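Local coordinates for putative lipoprotein YerB (Bacillus subtilis, PDB 2PSB) that is of unknown function but is probably a membrane-attached lipoprotein and interacts with the helicase PcrA, an interaction not essential for viability or UV repair, at residues K51-I56 against I70-M75; Y182-D187 against D302-S307; S84-F89 against G104-A109. All coordinates share one frame; numbering follows the deposited sequence.

Interaction 1: residues K51-I56 against I70-M75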
loop_
_atom_site.group_PDB
_atom_site.type_symbol
_atom_site.label_atom_id
_atom_site.label_comp_id
_atom_site.label_asym_id
_atom_site.label_seq_id
_atom_site.Cartn_x
_atom_site.Cartn_y
_atom_site.Cartn_z
ATOM N N LYS A 51 8.014 -7.592 2.637
ATOM C CA LYS A 51 7.759 -8.570 1.589
ATOM C C LYS A 51 6.787 -8.032 0.538
ATOM O O LYS A 51 6.582 -8.670 -0.493
ATOM C CB LYS A 51 7.180 -9.860 2.178
ATOM C CG LYS A 51 8.047 -10.544 3.214
ATOM C CD LYS A 51 9.379 -10.954 2.652
ATOM C CE LYS A 51 10.295 -11.477 3.757
ATOM N NZ LYS A 51 10.600 -10.458 4.813
ATOM N N ALA A 52 6.187 -6.872 0.794
ATOM C CA ALA A 52 5.217 -6.286 -0.142
ATOM C C ALA A 52 5.881 -5.625 -1.341
ATOM O O ALA A 52 6.881 -4.914 -1.200
ATOM C CB ALA A 52 4.320 -5.262 0.588
ATOM N N ASP A 53 5.329 -5.851 -2.529
ATOM C CA ASP A 53 5.887 -5.246 -3.729
ATOM C C ASP A 53 5.481 -3.774 -3.821
ATOM O O ASP A 53 6.282 -2.918 -4.206
ATOM C CB ASP A 53 5.427 -6.003 -4.975
ATOM C CG ASP A 53 5.809 -7.478 -4.945
ATOM O OD1 ASP A 53 6.814 -7.826 -4.311
ATOM O OD2 ASP A 53 5.124 -8.293 -5.585
ATOM N N ILE A 54 4.238 -3.492 -3.441
ATOM C CA ILE A 54 3.682 -2.144 -3.471
ATOM C C ILE A 54 2.927 -1.877 -2.191
ATOM O O ILE A 54 2.158 -2.716 -1.723
ATOM C CB ILE A 54 2.660 -1.959 -4.617
ATOM C CG1 ILE A 54 3.285 -2.335 -5.954
ATOM C CG2 ILE A 54 2.155 -0.511 -4.638
ATOM C CD1 ILE A 54 2.250 -2.610 -7.023
ATOM N N VAL A 55 3.151 -0.702 -1.622
ATOM C CA VAL A 55 2.460 -0.303 -0.416
ATOM C C VAL A 55 1.877 1.079 -0.683
ATOM O O VAL A 55 2.582 1.973 -1.159
ATOM C CB VAL A 55 3.407 -0.239 0.794
ATOM C CG1 VAL A 55 2.657 0.380 1.990
ATOM C CG2 VAL A 55 3.906 -1.658 1.150
ATOM N N ILE A 56 0.589 1.247 -0.395
ATOM C CA ILE A 56 -0.067 2.529 -0.614
ATOM C C ILE A 56 -0.587 3.112 0.692
ATOM O O ILE A 56 -1.319 2.466 1.432
ATOM C CB ILE A 56 -1.223 2.403 -1.634
ATOM C CG1 ILE A 56 -0.683 1.799 -2.937
ATOM C CG2 ILE A 56 -1.821 3.790 -1.942
ATOM C CD1 ILE A 56 -1.232 0.445 -3.280
ATOM N N ILE A 70 0.402 -4.648 -1.055
ATOM C CA ILE A 70 0.154 -5.610 -2.111
ATOM C C ILE A 70 1.334 -6.552 -2.281
ATOM O O ILE A 70 2.442 -6.129 -2.631
ATOM C CB ILE A 70 -0.142 -4.867 -3.437
ATOM C CG1 ILE A 70 -1.302 -3.888 -3.209
ATOM C CG2 ILE A 70 -0.438 -5.858 -4.564
ATOM C CD1 ILE A 70 -1.777 -3.205 -4.468
ATOM N N PHE A 71 1.074 -7.831 -2.008
ATOM C CA PHE A 71 2.066 -8.900 -2.108
ATOM C C PHE A 71 1.804 -9.739 -3.352
ATOM O O PHE A 71 0.652 -9.998 -3.709
ATOM C CB PHE A 71 2.000 -9.832 -0.896
ATOM C CG PHE A 71 2.063 -9.133 0.427
ATOM C CD1 PHE A 71 0.929 -8.529 0.963
ATOM C CD2 PHE A 71 3.251 -9.086 1.143
ATOM C CE1 PHE A 71 0.980 -7.901 2.192
ATOM C CE2 PHE A 71 3.316 -8.463 2.373
ATOM C CZ PHE A 71 2.184 -7.866 2.901
ATOM N N GLN A 72 2.880 -10.166 -4.002
ATOM C CA GLN A 72 2.788 -10.996 -5.196
ATOM C C GLN A 72 4.084 -11.774 -5.375
ATOM O O GLN A 72 4.061 -13.002 -5.408
ATOM C CB GLN A 72 2.519 -10.135 -6.428
ATOM C CG GLN A 72 2.111 -10.902 -7.680
ATOM C CD GLN A 72 3.224 -11.769 -8.251
ATOM O OE1 GLN A 72 4.365 -11.327 -8.397
ATOM N NE2 GLN A 72 2.889 -13.003 -8.602
ATOM N N SER A 73 5.212 -11.068 -5.472
ATOM C CA SER A 73 6.510 -11.729 -5.663
ATOM C C SER A 73 7.037 -12.335 -4.376
ATOM O O SER A 73 7.946 -13.165 -4.399
ATOM C CB SER A 73 7.560 -10.746 -6.173
ATOM O OG SER A 73 8.123 -10.043 -5.079
ATOM N N GLN A 74 6.491 -11.886 -3.254
ATOM C CA GLN A 74 6.903 -12.373 -1.944
ATOM C C GLN A 74 5.705 -12.417 -1.024
ATOM O O GLN A 74 5.050 -11.399 -0.799
ATOM C CB GLN A 74 7.950 -11.457 -1.305
ATOM C CG GLN A 74 9.320 -11.483 -1.937
ATOM C CD GLN A 74 10.328 -10.716 -1.105
ATOM O OE1 GLN A 74 10.130 -9.539 -0.798
ATOM N NE2 GLN A 74 11.414 -11.380 -0.728
HETATM N N MSE A 75 5.420 -13.596 -0.486
HETATM C CA MSE A 75 4.297 -13.751 0.421
HETATM C C MSE A 75 4.820 -13.656 1.842
HETATM O O MSE A 75 5.889 -14.173 2.151
HETATM C CB MSE A 75 3.605 -15.097 0.194
HETATM C CG MSE A 75 2.804 -15.175 -1.091
HETATM SE SE MSE A 75 1.440 -13.798 -1.234
HETATM C CE MSE A 75 1.703 -13.278 -3.067
HETATM O O HOH W 1 5.191 -9.434 -2.608
HETATM O O HOH W 2 5.547 -9.036 -8.275
#

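Interaction 2: residues Y182-D187 against D302-S307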
loop_
_atom_site.group_PDB
_atom_site.type_symbol
_atom_site.label_atom_id
_atom_site.label_comp_id
_atom_site.label_asym_id
_atom_site.label_seq_id
_atom_site.Cartn_x
_atom_site.Cartn_y
_atom_site.Cartn_z
ATOM N N TYR A 182 18.047 13.422 -3.742
ATOM C CA TYR A 182 17.028 14.222 -3.067
ATOM C C TYR A 182 16.165 13.376 -2.130
ATOM O O TYR A 182 15.732 12.277 -2.486
ATOM C CB TYR A 182 16.123 14.897 -4.099
ATOM C CG TYR A 182 16.812 15.957 -4.918
ATOM C CD1 TYR A 182 16.913 17.263 -4.448
ATOM C CD2 TYR A 182 17.382 15.652 -6.154
ATOM C CE1 TYR A 182 17.560 18.245 -5.187
ATOM C CE2 TYR A 182 18.037 16.625 -6.907
ATOM C CZ TYR A 182 18.121 17.923 -6.413
ATOM O OH TYR A 182 18.763 18.901 -7.134
ATOM N N ASN A 183 15.918 13.893 -0.931
ATOM C CA ASN A 183 15.089 13.198 0.041
ATOM C C ASN A 183 13.756 13.932 0.094
ATOM O O ASN A 183 13.659 15.079 -0.341
ATOM C CB ASN A 183 15.748 13.200 1.422
ATOM C CG ASN A 183 17.095 12.494 1.428
ATOM O OD1 ASN A 183 17.260 11.445 0.811
ATOM N ND2 ASN A 183 18.063 13.064 2.143
ATOM N N VAL A 184 12.733 13.273 0.622
ATOM C CA VAL A 184 11.411 13.876 0.709
ATOM C C VAL A 184 10.694 13.573 2.023
ATOM O O VAL A 184 10.907 12.528 2.643
ATOM C CB VAL A 184 10.513 13.408 -0.467
ATOM C CG1 VAL A 184 10.420 11.887 -0.477
ATOM C CG2 VAL A 184 9.129 14.025 -0.352
ATOM N N ARG A 185 9.847 14.512 2.432
ATOM C CA ARG A 185 9.050 14.399 3.643
ATOM C C ARG A 185 7.588 14.645 3.276
ATOM O O ARG A 185 7.293 15.412 2.364
ATOM C CB ARG A 185 9.494 15.433 4.686
ATOM C CG ARG A 185 10.827 15.135 5.362
ATOM C CD ARG A 185 12.025 15.472 4.491
ATOM N NE ARG A 185 13.276 15.090 5.147
ATOM C CZ ARG A 185 13.796 13.867 5.120
ATOM N NH1 ARG A 185 14.936 13.616 5.752
ATOM N NH2 ARG A 185 13.193 12.901 4.440
ATOM N N VAL A 186 6.676 13.993 3.990
ATOM C CA VAL A 186 5.249 14.144 3.736
ATOM C C VAL A 186 4.568 14.400 5.069
ATOM O O VAL A 186 4.680 13.603 5.999
ATOM C CB VAL A 186 4.647 12.862 3.105
ATOM C CG1 VAL A 186 3.187 13.090 2.726
ATOM C CG2 VAL A 186 5.466 12.449 1.886
ATOM N N ASP A 187 3.878 15.526 5.168
ATOM C CA ASP A 187 3.187 15.858 6.400
ATOM C C ASP A 187 1.683 15.705 6.241
ATOM O O ASP A 187 1.061 16.402 5.444
ATOM C CB ASP A 187 3.520 17.284 6.833
ATOM C CG ASP A 187 2.644 17.760 7.963
ATOM O OD1 ASP A 187 2.543 17.047 8.987
ATOM O OD2 ASP A 187 2.054 18.848 7.826
ATOM N N ASP A 302 1.332 19.970 -1.766
ATOM C CA ASP A 302 2.083 20.896 -0.928
ATOM C C ASP A 302 2.566 20.191 0.335
ATOM O O ASP A 302 3.496 20.650 0.999
ATOM C CB ASP A 302 1.197 22.083 -0.546
ATOM C CG ASP A 302 1.939 23.404 -0.587
ATOM O OD1 ASP A 302 1.411 24.389 -0.024
ATOM O OD2 ASP A 302 3.038 23.462 -1.185
ATOM N N ALA A 303 1.921 19.076 0.665
ATOM C CA ALA A 303 2.282 18.303 1.846
ATOM C C ALA A 303 3.678 17.717 1.706
ATOM O O ALA A 303 4.298 17.341 2.696
ATOM C CB ALA A 303 1.277 17.195 2.063
ATOM N N ALA A 304 4.170 17.641 0.474
ATOM C CA ALA A 304 5.496 17.096 0.213
ATOM C C ALA A 304 6.547 18.201 0.145
ATOM O O ALA A 304 6.254 19.326 -0.264
ATOM C CB ALA A 304 5.485 16.308 -1.092
ATOM N N SER A 305 7.772 17.868 0.544
ATOM C CA SER A 305 8.881 18.814 0.541
ATOM C C SER A 305 10.196 18.069 0.335
ATOM O O SER A 305 10.577 17.229 1.148
ATOM C CB SER A 305 8.923 19.575 1.867
ATOM O OG SER A 305 7.695 20.247 2.098
ATOM N N ILE A 306 10.883 18.377 -0.759
ATOM C CA ILE A 306 12.148 17.728 -1.073
ATOM C C ILE A 306 13.304 18.394 -0.341
ATOM O O ILE A 306 13.157 19.486 0.199
ATOM C CB ILE A 306 12.434 17.771 -2.587
ATOM C CG1 ILE A 306 12.540 19.220 -3.062
ATOM C CG2 ILE A 306 11.315 17.085 -3.341
ATOM C CD1 ILE A 306 12.937 19.362 -4.526
ATOM N N SER A 307 14.452 17.724 -0.328
ATOM C CA SER A 307 15.651 18.239 0.330
ATOM C C SER A 307 16.898 17.544 -0.207
ATOM O O SER A 307 16.864 16.361 -0.538
ATOM C CB SER A 307 15.567 18.023 1.844
ATOM O OG SER A 307 14.459 18.706 2.398
HETATM O O HOH W 3 13.758 17.776 5.549
#

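Interaction 3: residues S84-F89 against G104-A109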
loop_
_atom_site.group_PDB
_atom_site.type_symbol
_atom_site.label_atom_id
_atom_site.label_comp_id
_atom_site.label_asym_id
_atom_site.label_seq_id
_atom_site.Cartn_x
_atom_site.Cartn_y
_atom_site.Cartn_z
ATOM N N SER A 84 -9.681 -1.700 9.014
ATOM C CA SER A 84 -10.882 -1.463 8.215
ATOM C C SER A 84 -10.646 -1.100 6.762
ATOM O O SER A 84 -9.674 -0.437 6.426
ATOM C CB SER A 84 -11.719 -0.363 8.862
ATOM O OG SER A 84 -12.234 -0.809 10.095
ATOM N N ALA A 85 -11.571 -1.518 5.903
ATOM C CA ALA A 85 -11.481 -1.243 4.478
ATOM C C ALA A 85 -12.193 0.056 4.116
ATOM O O ALA A 85 -13.176 0.436 4.753
ATOM C CB ALA A 85 -12.085 -2.399 3.691
ATOM N N ARG A 86 -11.679 0.729 3.088
ATOM C CA ARG A 86 -12.244 1.979 2.596
ATOM C C ARG A 86 -12.434 1.817 1.103
ATOM O O ARG A 86 -11.738 1.021 0.482
ATOM C CB ARG A 86 -11.298 3.149 2.900
ATOM C CG ARG A 86 -11.225 3.508 4.374
ATOM C CD ARG A 86 -12.576 4.004 4.868
ATOM N NE ARG A 86 -12.918 3.451 6.177
ATOM C CZ ARG A 86 -12.340 3.813 7.317
ATOM N NH1 ARG A 86 -11.387 4.736 7.318
ATOM N NH2 ARG A 86 -12.711 3.243 8.452
ATOM N N GLU A 87 -13.382 2.552 0.529
ATOM C CA GLU A 87 -13.643 2.462 -0.897
ATOM C C GLU A 87 -12.384 2.582 -1.736
ATOM O O GLU A 87 -12.098 1.696 -2.541
ATOM C CB GLU A 87 -14.649 3.528 -1.342
ATOM C CG GLU A 87 -16.087 3.185 -1.017
ATOM C CD GLU A 87 -16.652 4.012 0.115
ATOM O OE1 GLU A 87 -15.986 4.124 1.170
ATOM O OE2 GLU A 87 -17.775 4.538 -0.049
ATOM N N TYR A 88 -11.634 3.668 -1.552
ATOM C CA TYR A 88 -10.416 3.862 -2.322
ATOM C C TYR A 88 -9.454 2.677 -2.235
ATOM O O TYR A 88 -8.706 2.426 -3.174
ATOM C CB TYR A 88 -9.698 5.171 -1.940
ATOM C CG TYR A 88 -9.773 5.575 -0.488
ATOM C CD1 TYR A 88 -10.858 6.314 -0.002
ATOM C CD2 TYR A 88 -8.747 5.259 0.393
ATOM C CE1 TYR A 88 -10.909 6.734 1.320
ATOM C CE2 TYR A 88 -8.790 5.672 1.723
ATOM C CZ TYR A 88 -9.874 6.414 2.178
ATOM O OH TYR A 88 -9.924 6.855 3.484
ATOM N N PHE A 89 -9.467 1.944 -1.126
ATOM C CA PHE A 89 -8.590 0.780 -1.012
ATOM C C PHE A 89 -9.112 -0.392 -1.853
ATOM O O PHE A 89 -8.339 -1.145 -2.448
ATOM C CB PHE A 89 -8.432 0.357 0.458
ATOM C CG PHE A 89 -7.521 1.256 1.246
ATOM C CD1 PHE A 89 -6.233 1.529 0.788
ATOM C CD2 PHE A 89 -7.943 1.832 2.445
ATOM C CE1 PHE A 89 -5.374 2.364 1.508
ATOM C CE2 PHE A 89 -7.099 2.665 3.174
ATOM C CZ PHE A 89 -5.807 2.931 2.702
ATOM N N GLY A 104 -13.208 -5.172 9.049
ATOM C CA GLY A 104 -14.164 -4.114 9.294
ATOM C C GLY A 104 -14.239 -3.309 8.018
ATOM O O GLY A 104 -13.517 -3.596 7.059
ATOM N N TRP A 105 -15.097 -2.299 7.995
ATOM C CA TRP A 105 -15.248 -1.471 6.808
ATOM C C TRP A 105 -16.161 -0.270 7.023
ATOM O O TRP A 105 -16.864 -0.171 8.029
ATOM C CB TRP A 105 -15.798 -2.308 5.642
ATOM C CG TRP A 105 -16.940 -3.232 6.005
ATOM C CD1 TRP A 105 -17.856 -3.062 7.006
ATOM C CD2 TRP A 105 -17.296 -4.455 5.343
ATOM N NE1 TRP A 105 -18.758 -4.106 7.011
ATOM C CE2 TRP A 105 -18.435 -4.974 6.003
ATOM C CE3 TRP A 105 -16.758 -5.167 4.261
ATOM C CZ2 TRP A 105 -19.051 -6.166 5.608
ATOM C CZ3 TRP A 105 -17.374 -6.358 3.868
ATOM C CH2 TRP A 105 -18.505 -6.844 4.546
ATOM N N SER A 106 -16.135 0.647 6.067
ATOM C CA SER A 106 -16.990 1.817 6.125
ATOM C C SER A 106 -18.268 1.413 5.390
ATOM O O SER A 106 -18.285 0.420 4.666
ATOM C CB SER A 106 -16.332 3.007 5.418
ATOM O OG SER A 106 -16.126 2.737 4.044
ATOM N N PRO A 107 -19.356 2.167 5.579
ATOM C CA PRO A 107 -20.613 1.842 4.904
ATOM C C PRO A 107 -20.429 1.634 3.401
ATOM O O PRO A 107 -20.848 0.612 2.843
ATOM C CB PRO A 107 -21.485 3.049 5.225
ATOM C CG PRO A 107 -21.056 3.375 6.625
ATOM C CD PRO A 107 -19.543 3.281 6.525
ATOM N N GLY A 108 -19.797 2.612 2.756
ATOM C CA GLY A 108 -19.561 2.529 1.328
ATOM C C GLY A 108 -18.835 1.255 0.954
ATOM O O GLY A 108 -19.266 0.531 0.061
ATOM N N ALA A 109 -17.733 0.981 1.646
ATOM C CA ALA A 109 -16.936 -0.213 1.391
ATOM C C ALA A 109 -17.746 -1.496 1.532
ATOM O O ALA A 109 -17.548 -2.446 0.782
ATOM C CB ALA A 109 -15.747 -0.255 2.335
#

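Interaction 1: residues K51-I56 against I70-M75
The carboxylate of D53 grips the turn that follows the strand of I70 and F71. Its OD2 takes the backbone N-H of S73 on the syn lone pair, with D53 OD2 to S73 N at 2.8 Å and the N-H nearly straight at 171°. OD1 accepts the S73 hydroxyl, also from the syn side but somewhat out of the carboxylate plane, at 2.7 Å from S73 OG to D53 OD1. Two bonds to one serine thus hold the carboxylate against rotation. D53 reaches this place because its CG lies beside the backbone N, anti to the carbonyl carbon (chi1 -58°).

Next to it the backbones pair. I70 O accepts two N-H groups, at 2.9 Å from D53 N and 3.3 Å from I54 N, the second straighter than the first. I70 N returns a bond to I54 O at 2.7 Å. On the same side of the hairpin as the I54 and I70 side chains, CD1 of I56 meets CD1 of I70 at 3.9 Å. The A52 methyl sits over one face of the F71 ring, offset toward its rim, a CH-pi contact with A52 CB 4.1 Å from the F71 ring centroid.

Farther out, one water accepts from Q72 N and Q74 N and lies within bonding distance of K51 O, while another bridges D53 OD2 and Q72 OE1. K292 forms a salt bridge with D53 OD1, so the carboxylate has a positive partner that probably stabilises its charged form; Q72 NE2 bonds to V27 O. I70 also packs on A34 and I56 on I295. With D53 and I54 both opposite I70, this is a classic beta bulge at the open end of the antiparallel hairpin 54-59/65-71.

Interaction 2: residues Y182-D187 against D302-S307
With CG1 of V184 set between its backbone N and carbonyl carbon (chi1 57°), the other methyl turns to the partner strand, V184 CG2 lying 3.8 Å from S305 O and 4.4 Å from A304 CB. On the other face R185 bends at chi2 (78°), carrying R185 NH2 to V184 O at 2.9 Å and laying one guanidinium face over N183 CB. That carbonyl is met from above its plane, while its oxygen lies in the guanidinium plane. R185 NE gives its N-H to a water, and the S307 hydroxyl bonds to I306 O.

The backbones do most of the joining. N183 and S307 form a hydrogen-bonded pair, N183 N to S307 O at 2.7 Å. R185 and S305 form the next, with R185 N to S305 O at 3.1 Å, and D187 N reaches A303 O.

N183 OD1 bonds to Y201 N in the adjoining strand. Five backbone bonds carry the antiparallel pairing. V184, V186, A304 and I306 make its apolar face, V184 and I306 resting on F260 and A304 on L258, with I306 at the exposed rim; N183, R185, S305 and S307 make a polar one, linked in one place by the water, whose bond to S307 is weak.

Interaction 3: residues S84-F89 against G104-A109
E87 leans across the gap to the start of helix 107-114, its carboxylate lying beside the backbone of G108 and A109. The chain is bent at chi2 (107°), which brings E87 CD to 3.6 Å from A109 N and places E87 OE2 3.0 Å from G108 CA. E87 OE1 lies 3.2 Å from S106 OG. The absence of a side chain on G108 lets the carboxylate come this close, and the first turn of the helix would probably favour its negative charge.

R86 reaches S106 CB from another direction, roughly at right angles to the glutamate. Its side chain starts away from the partner segment and bends back at chi2 and chi3, bringing R86 NE to 3.5 Å from S106 CB, with CD also near that carbon. NE is buried here without a polar partner in the model.

A85 makes the apolar part of the contact: A85 CB stands 4.2 Å from W105 CB and 4.5 Å from A109 CB. The W105 indole leads away from this spot to lie along helix 107-114, touching K110 and L113. Behind A85 are F100 and H102 of strand 99-102. S84, beside G104, is a known phosphorylation site but is unmodified in this structure.

A85 N bonds to G104 O at 3.1 Å, and S106 N to A85 O at 3.2 Å. R86 and S106 occupy the N-cap positions of helices 87-94 and 107-114. A single backbone bridge, A85 with W105, thus joins the loops leading into these helices, the second of which follows strand 99-102, in the DUF3048 N-terminal region.

Interaction 1 is the buried contact, interaction 3 is partly buried, and interaction 2 lies at the surface, on the outermost strand of a six-stranded antiparallel sheet. Interactions 1 and 3 both belong to the DUF3048 N-terminal region and touch where F89 CE1 packs 4.1 Å from I56 O; strand 65-71, which supplies I70 and F71 to interaction 1, also meets S84 and F89 of interaction 3 through R66. Interaction 2 stands apart, its nearest atoms about 11 Å from interaction 1 and about 14 Å from interaction 3. The chemistry follows: a carboxylate clasp and bulge fasten the open end of the buried hairpin, regular ladder bonds add an edge strand outside, and a short backbone bridge with loose polar contacts aligns two helix starts.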